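Local coordinates for protein GCN5-related N-acetyltransferase (Ralstonia eutropha JMP134, PDB 2Q0Y) that probably transfers acyl groups, most likely acetyl, to an acceptor as a member of the GNAT family and binds zinc and magnesium ions, at residues L48-E60 and P64-P76. Numbering follows the deposited sequence. Where two conformers were deposited one is given.
Sequences LADGSYFGWVMEE and PLAGIGLMVIEWP. With ZN (zinc ion), chain B; FMT (formic acid), chain G.
Leu70 packs alongside Phe54 in the antiparallel beta hairpin of strands 54-60 and 63-74, flanked by strands 2-6 and 86-95 in the mixed GNAT sheet. The two side chains point the same way, and Leu70 CD1 meets the edge of the phenyl ring, 3.9 Å from Phe54 CD2. Leu70 holds CG between its backbone N and carbonyl carbon (chi1 68°), beside Phe54; its other branch, CD2, reaches Trp56 NE1 at 3.9 Å. Phe54 CE2 lies over one face of that indole, near its rim, while Ile68 CG2 comes to its edge, 4.0 Å from Trp56 CD1. Helix 104-118 packs against Trp56 and Ala66 on this face.

On the other face, Gly69 leaves room for Tyr53, whose OH passes 3.4 Å from Gly69 CA and hydrogen-bonds Asn92. Further along, the Val57 side chain crosses that of Pro64, CG1 lying 3.7 Å from Pro64 CB, and Glu59 runs beside the proline ring to a salt bridge with Arg5. Near the turn, a classic bulge sets Leu65 and Ala66 opposite Met58, whose O takes a nearly straight bond from Leu65 N (175°) and a weak one from Ala66 N. From the bulge, Leu65 CD1 lies against Glu60 OE1, which binds the zinc ion at 2.1 Å together with His99.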
loop_
_atom_site.group_PDB
_atom_site.type_symbol
_atom_site.label_atom_id
_atom_site.label_comp_id
_atom_site.label_asym_id
_atom_site.label_seq_id
_atom_site.Cartn_x
_atom_site.Cartn_y
_atom_site.Cartn_z
ATOM N N LEU A 48 -11.844 -14.441 3.909
ATOM C CA LEU A 48 -13.314 -14.452 3.807
ATOM C C LEU A 48 -13.909 -14.976 5.095
ATOM O O LEU A 48 -14.898 -14.441 5.588
ATOM C CB LEU A 48 -13.822 -15.350 2.671
ATOM C CG LEU A 48 -13.818 -14.783 1.264
ATOM C CD1 LEU A 48 -14.309 -15.856 0.307
ATOM C CD2 LEU A 48 -14.686 -13.540 1.157
ATOM N N ALA A 49 -13.298 -16.036 5.619
ATOM C CA ALA A 49 -13.751 -16.689 6.839
ATOM C C ALA A 49 -13.772 -15.764 8.034
ATOM O O ALA A 49 -14.740 -15.763 8.790
ATOM C CB ALA A 49 -12.878 -17.887 7.145
ATOM N N ASP A 50 -12.716 -14.976 8.207
ATOM C CA ASP A 50 -12.603 -14.106 9.382
ATOM C C ASP A 50 -13.057 -12.678 9.141
ATOM O O ASP A 50 -12.973 -11.857 10.044
ATOM C CB ASP A 50 -11.193 -14.157 10.001
ATOM C CG ASP A 50 -10.131 -13.433 9.200
ATOM O OD1 ASP A 50 -10.406 -12.692 8.231
ATOM O OD2 ASP A 50 -8.956 -13.602 9.573
ATOM N N GLY A 51 -13.524 -12.377 7.934
ATOM C CA GLY A 51 -14.030 -11.050 7.609
ATOM C C GLY A 51 -13.002 -10.000 7.271
ATOM O O GLY A 51 -13.364 -8.854 7.002
ATOM N N SER A 52 -11.720 -10.347 7.291
ATOM C CA SER A 52 -10.695 -9.364 6.956
ATOM C C SER A 52 -10.725 -9.009 5.466
ATOM O O SER A 52 -10.210 -7.965 5.072
ATOM C CB SER A 52 -9.303 -9.802 7.421
ATOM O OG SER A 52 -8.924 -11.036 6.896
ATOM N N TYR A 53 -11.292 -9.890 4.633
ATOM C CA TYR A 53 -11.686 -9.542 3.275
ATOM C C TYR A 53 -13.192 -9.519 3.214
ATOM O O TYR A 53 -13.850 -10.546 3.424
ATOM C CB TYR A 53 -11.140 -10.551 2.254
ATOM C CG TYR A 53 -11.369 -10.165 0.807
ATOM C CD1 TYR A 53 -12.600 -10.349 0.191
ATOM C CD2 TYR A 53 -10.353 -9.604 0.045
ATOM C CE1 TYR A 53 -12.794 -9.975 -1.131
ATOM C CE2 TYR A 53 -10.545 -9.224 -1.262
ATOM C CZ TYR A 53 -11.767 -9.430 -1.860
ATOM O OH TYR A 53 -11.988 -9.075 -3.171
ATOM N N PHE A 54 -13.732 -8.340 2.935
ATOM C CA PHE A 54 -15.163 -8.136 2.926
ATOM C C PHE A 54 -15.505 -7.506 1.568
ATOM O O PHE A 54 -14.634 -7.230 0.757
ATOM C CB PHE A 54 -15.594 -7.265 4.117
ATOM C CG PHE A 54 -17.083 -6.974 4.155
ATOM C CD1 PHE A 54 -18.005 -7.983 4.435
ATOM C CD2 PHE A 54 -17.568 -5.686 3.885
ATOM C CE1 PHE A 54 -19.394 -7.715 4.457
ATOM C CE2 PHE A 54 -18.951 -5.420 3.897
ATOM C CZ PHE A 54 -19.858 -6.446 4.182
ATOM N N GLY A 55 -16.781 -7.325 1.293
ATOM C CA GLY A 55 -17.171 -6.639 0.084
ATOM C C GLY A 55 -18.616 -6.863 -0.242
ATOM O O GLY A 55 -19.410 -7.306 0.612
ATOM N N TRP A 56 -18.949 -6.602 -1.504
ATOM C CA TRP A 56 -20.330 -6.583 -1.926
ATOM C C TRP A 56 -20.434 -7.208 -3.302
ATOM O O TRP A 56 -19.494 -7.113 -4.109
ATOM C CB TRP A 56 -20.838 -5.138 -1.978
ATOM C CG TRP A 56 -20.631 -4.344 -0.715
ATOM C CD1 TRP A 56 -19.596 -3.488 -0.432
ATOM C CD2 TRP A 56 -21.488 -4.326 0.426
ATOM N NE1 TRP A 56 -19.760 -2.942 0.829
ATOM C CE2 TRP A 56 -20.910 -3.449 1.375
ATOM C CE3 TRP A 56 -22.677 -4.980 0.746
ATOM C CZ2 TRP A 56 -21.502 -3.200 2.618
ATOM C CZ3 TRP A 56 -23.275 -4.722 1.976
ATOM C CH2 TRP A 56 -22.683 -3.851 2.897
ATOM N N VAL A 57 -21.575 -7.825 -3.572
ATOM C CA VAL A 57 -21.863 -8.453 -4.859
ATOM C C VAL A 57 -23.139 -7.828 -5.449
ATOM O O VAL A 57 -24.130 -7.666 -4.744
ATOM C CB VAL A 57 -22.041 -9.976 -4.681
ATOM C CG1 VAL A 57 -22.398 -10.652 -5.978
ATOM C CG2 VAL A 57 -20.756 -10.595 -4.076
HETATM N N MSE A 58 -23.111 -7.448 -6.728
HETATM C CA MSE A 58 -24.321 -7.012 -7.432
HETATM C C MSE A 58 -24.898 -8.178 -8.230
HETATM O O MSE A 58 -24.191 -8.829 -9.009
HETATM C CB MSE A 58 -24.031 -5.850 -8.383
HETATM C CG MSE A 58 -25.261 -5.176 -8.942
HETATM SE SE MSE A 58 -26.114 -4.074 -7.560
HETATM C CE MSE A 58 -24.814 -2.681 -7.448
ATOM N N GLU A 59 -26.186 -8.427 -8.039
ATOM C CA GLU A 59 -26.875 -9.542 -8.671
ATOM C C GLU A 59 -28.094 -9.092 -9.466
ATOM O O GLU A 59 -28.763 -8.138 -9.093
ATOM C CB GLU A 59 -27.367 -10.539 -7.623
ATOM C CG GLU A 59 -26.311 -11.052 -6.715
ATOM C CD GLU A 59 -26.823 -12.163 -5.850
ATOM O OE1 GLU A 59 -27.962 -12.054 -5.354
ATOM O OE2 GLU A 59 -26.082 -13.143 -5.683
ATOM N N GLU A 60 -28.321 -9.783 -10.578
ATOM C CA GLU A 60 -29.503 -9.604 -11.406
ATOM C C GLU A 60 -30.343 -10.854 -11.222
ATOM O O GLU A 60 -29.930 -11.946 -11.594
ATOM C CB GLU A 60 -29.131 -9.433 -12.891
ATOM C CG GLU A 60 -30.323 -9.496 -13.844
ATOM C CD GLU A 60 -29.968 -9.208 -15.292
ATOM O OE1 GLU A 60 -28.774 -9.039 -15.587
ATOM O OE2 GLU A 60 -30.897 -9.151 -16.139
ATOM N N PRO A 64 -24.866 -13.270 -9.800
ATOM C CA PRO A 64 -23.823 -12.271 -9.627
ATOM C C PRO A 64 -23.264 -11.751 -10.947
ATOM O O PRO A 64 -22.840 -12.546 -11.786
ATOM C CB PRO A 64 -22.738 -13.025 -8.839
ATOM C CG PRO A 64 -23.470 -14.152 -8.185
ATOM C CD PRO A 64 -24.460 -14.561 -9.214
ATOM N N LEU A 65 -23.283 -10.424 -11.099
ATOM C CA LEU A 65 -22.790 -9.717 -12.287
ATOM C C LEU A 65 -21.543 -8.884 -11.999
ATOM O O LEU A 65 -20.855 -8.455 -12.920
ATOM C CB LEU A 65 -23.857 -8.724 -12.774
ATOM C CG LEU A 65 -25.180 -9.175 -13.360
ATOM C CD1 LEU A 65 -25.850 -7.957 -13.898
ATOM C CD2 LEU A 65 -24.995 -10.208 -14.455
ATOM N N ALA A 66 -21.297 -8.601 -10.725
ATOM C CA ALA A 66 -20.212 -7.703 -10.339
ATOM C C ALA A 66 -19.876 -7.891 -8.878
ATOM O O ALA A 66 -20.684 -8.375 -8.090
ATOM C CB ALA A 66 -20.597 -6.261 -10.582
ATOM N N GLY A 67 -18.680 -7.457 -8.505
ATOM C CA GLY A 67 -18.252 -7.536 -7.128
ATOM C C GLY A 67 -17.172 -6.531 -6.828
ATOM O O GLY A 67 -16.534 -5.998 -7.740
ATOM N N ILE A 68 -16.971 -6.285 -5.541
ATOM C CA ILE A 68 -15.907 -5.426 -5.052
ATOM C C ILE A 68 -15.389 -5.998 -3.737
ATOM O O ILE A 68 -16.126 -6.673 -2.995
ATOM C CB ILE A 68 -16.383 -3.962 -4.910
ATOM C CG1 ILE A 68 -15.196 -2.990 -4.767
ATOM C CG2 ILE A 68 -17.391 -3.832 -3.752
ATOM C CD1 ILE A 68 -15.625 -1.524 -4.924
ATOM N N GLY A 69 -14.107 -5.763 -3.479
ATOM C CA GLY A 69 -13.469 -6.214 -2.245
ATOM C C GLY A 69 -12.986 -5.031 -1.430
ATOM O O GLY A 69 -12.604 -3.997 -1.992
ATOM N N LEU A 70 -12.960 -5.192 -0.110
ATOM C CA LEU A 70 -12.430 -4.169 0.778
ATOM C C LEU A 70 -11.743 -4.778 1.994
ATOM O O LEU A 70 -12.131 -5.828 2.490
ATOM C CB LEU A 70 -13.521 -3.174 1.202
ATOM C CG LEU A 70 -14.675 -3.586 2.098
ATOM C CD1 LEU A 70 -14.373 -3.399 3.611
ATOM C CD2 LEU A 70 -15.937 -2.771 1.717
HETATM N N MSE A 71 -10.696 -4.095 2.426
HETATM C CA MSE A 71 -9.910 -4.473 3.580
HETATM C C MSE A 71 -9.584 -3.218 4.354
HETATM O O MSE A 71 -9.643 -2.116 3.819
HETATM C CB MSE A 71 -8.616 -5.144 3.131
HETATM C CG MSE A 71 -8.820 -6.322 2.194
HETATM SE SE MSE A 71 -7.112 -6.958 1.556
HETATM C CE MSE A 71 -6.730 -7.772 3.046
ATOM N N VAL A 72 -9.280 -3.396 5.629
ATOM C CA VAL A 72 -8.722 -2.323 6.445
ATOM C C VAL A 72 -7.346 -2.847 6.821
ATOM O O VAL A 72 -7.227 -3.830 7.556
ATOM C CB VAL A 72 -9.585 -2.031 7.672
ATOM C CG1 VAL A 72 -8.950 -0.951 8.545
ATOM C CG2 VAL A 72 -10.975 -1.603 7.238
ATOM N N ILE A 73 -6.309 -2.235 6.265
ATOM C CA ILE A 73 -4.955 -2.728 6.446
ATOM C C ILE A 73 -4.216 -1.944 7.509
ATOM O O ILE A 73 -4.451 -0.745 7.691
ATOM C CB ILE A 73 -4.181 -2.747 5.132
ATOM C CG1 ILE A 73 -3.992 -1.350 4.569
ATOM C CG2 ILE A 73 -4.949 -3.604 4.106
ATOM C CD1 ILE A 73 -3.136 -1.314 3.304
ATOM N N GLU A 74 -3.321 -2.629 8.213
ATOM C CA GLU A 74 -2.449 -1.967 9.172
ATOM C C GLU A 74 -1.518 -1.008 8.434
ATOM O O GLU A 74 -1.012 -1.335 7.375
ATOM C CB GLU A 74 -1.634 -3.001 9.948
ATOM C CG GLU A 74 -2.462 -3.819 10.899
ATOM C CD GLU A 74 -1.607 -4.675 11.834
ATOM O OE1 GLU A 74 -0.379 -4.799 11.589
ATOM O OE2 GLU A 74 -2.174 -5.214 12.818
ATOM N N TRP A 75 -1.321 0.184 8.993
ATOM C CA TRP A 75 -0.489 1.199 8.395
ATOM C C TRP A 75 0.026 2.153 9.474
ATOM O O TRP A 75 -0.703 2.461 10.401
ATOM C CB TRP A 75 -1.266 1.983 7.335
ATOM C CG TRP A 75 -0.375 2.566 6.336
ATOM C CD1 TRP A 75 0.146 3.818 6.324
ATOM C CD2 TRP A 75 0.179 1.886 5.209
ATOM N NE1 TRP A 75 0.992 3.971 5.245
ATOM C CE2 TRP A 75 1.028 2.796 4.546
ATOM C CE3 TRP A 75 0.041 0.594 4.700
ATOM C CZ2 TRP A 75 1.732 2.458 3.392
ATOM C CZ3 TRP A 75 0.757 0.251 3.559
ATOM C CH2 TRP A 75 1.569 1.182 2.912
ATOM N N PRO A 76 1.276 2.633 9.352
ATOM C CA PRO A 76 1.711 3.642 10.339
ATOM C C PRO A 76 0.868 4.911 10.307
ATOM O O PRO A 76 0.492 5.378 9.222
ATOM C CB PRO A 76 3.141 3.985 9.894
ATOM C CG PRO A 76 3.188 3.554 8.443
ATOM C CD PRO A 76 2.345 2.332 8.386
HETATM ZN ZN ZN B . -28.793 -8.029 -17.467
HETATM C C FMT G . 4.838 5.899 5.509
HETATM O O1 FMT G . 3.671 5.709 5.712
HETATM O O2 FMT G . 5.217 6.979 5.131
HETATM O O HOH W 1 -13.097 -5.726 5.674
HETATM O O HOH W 2 -9.414 -6.047 6.652
#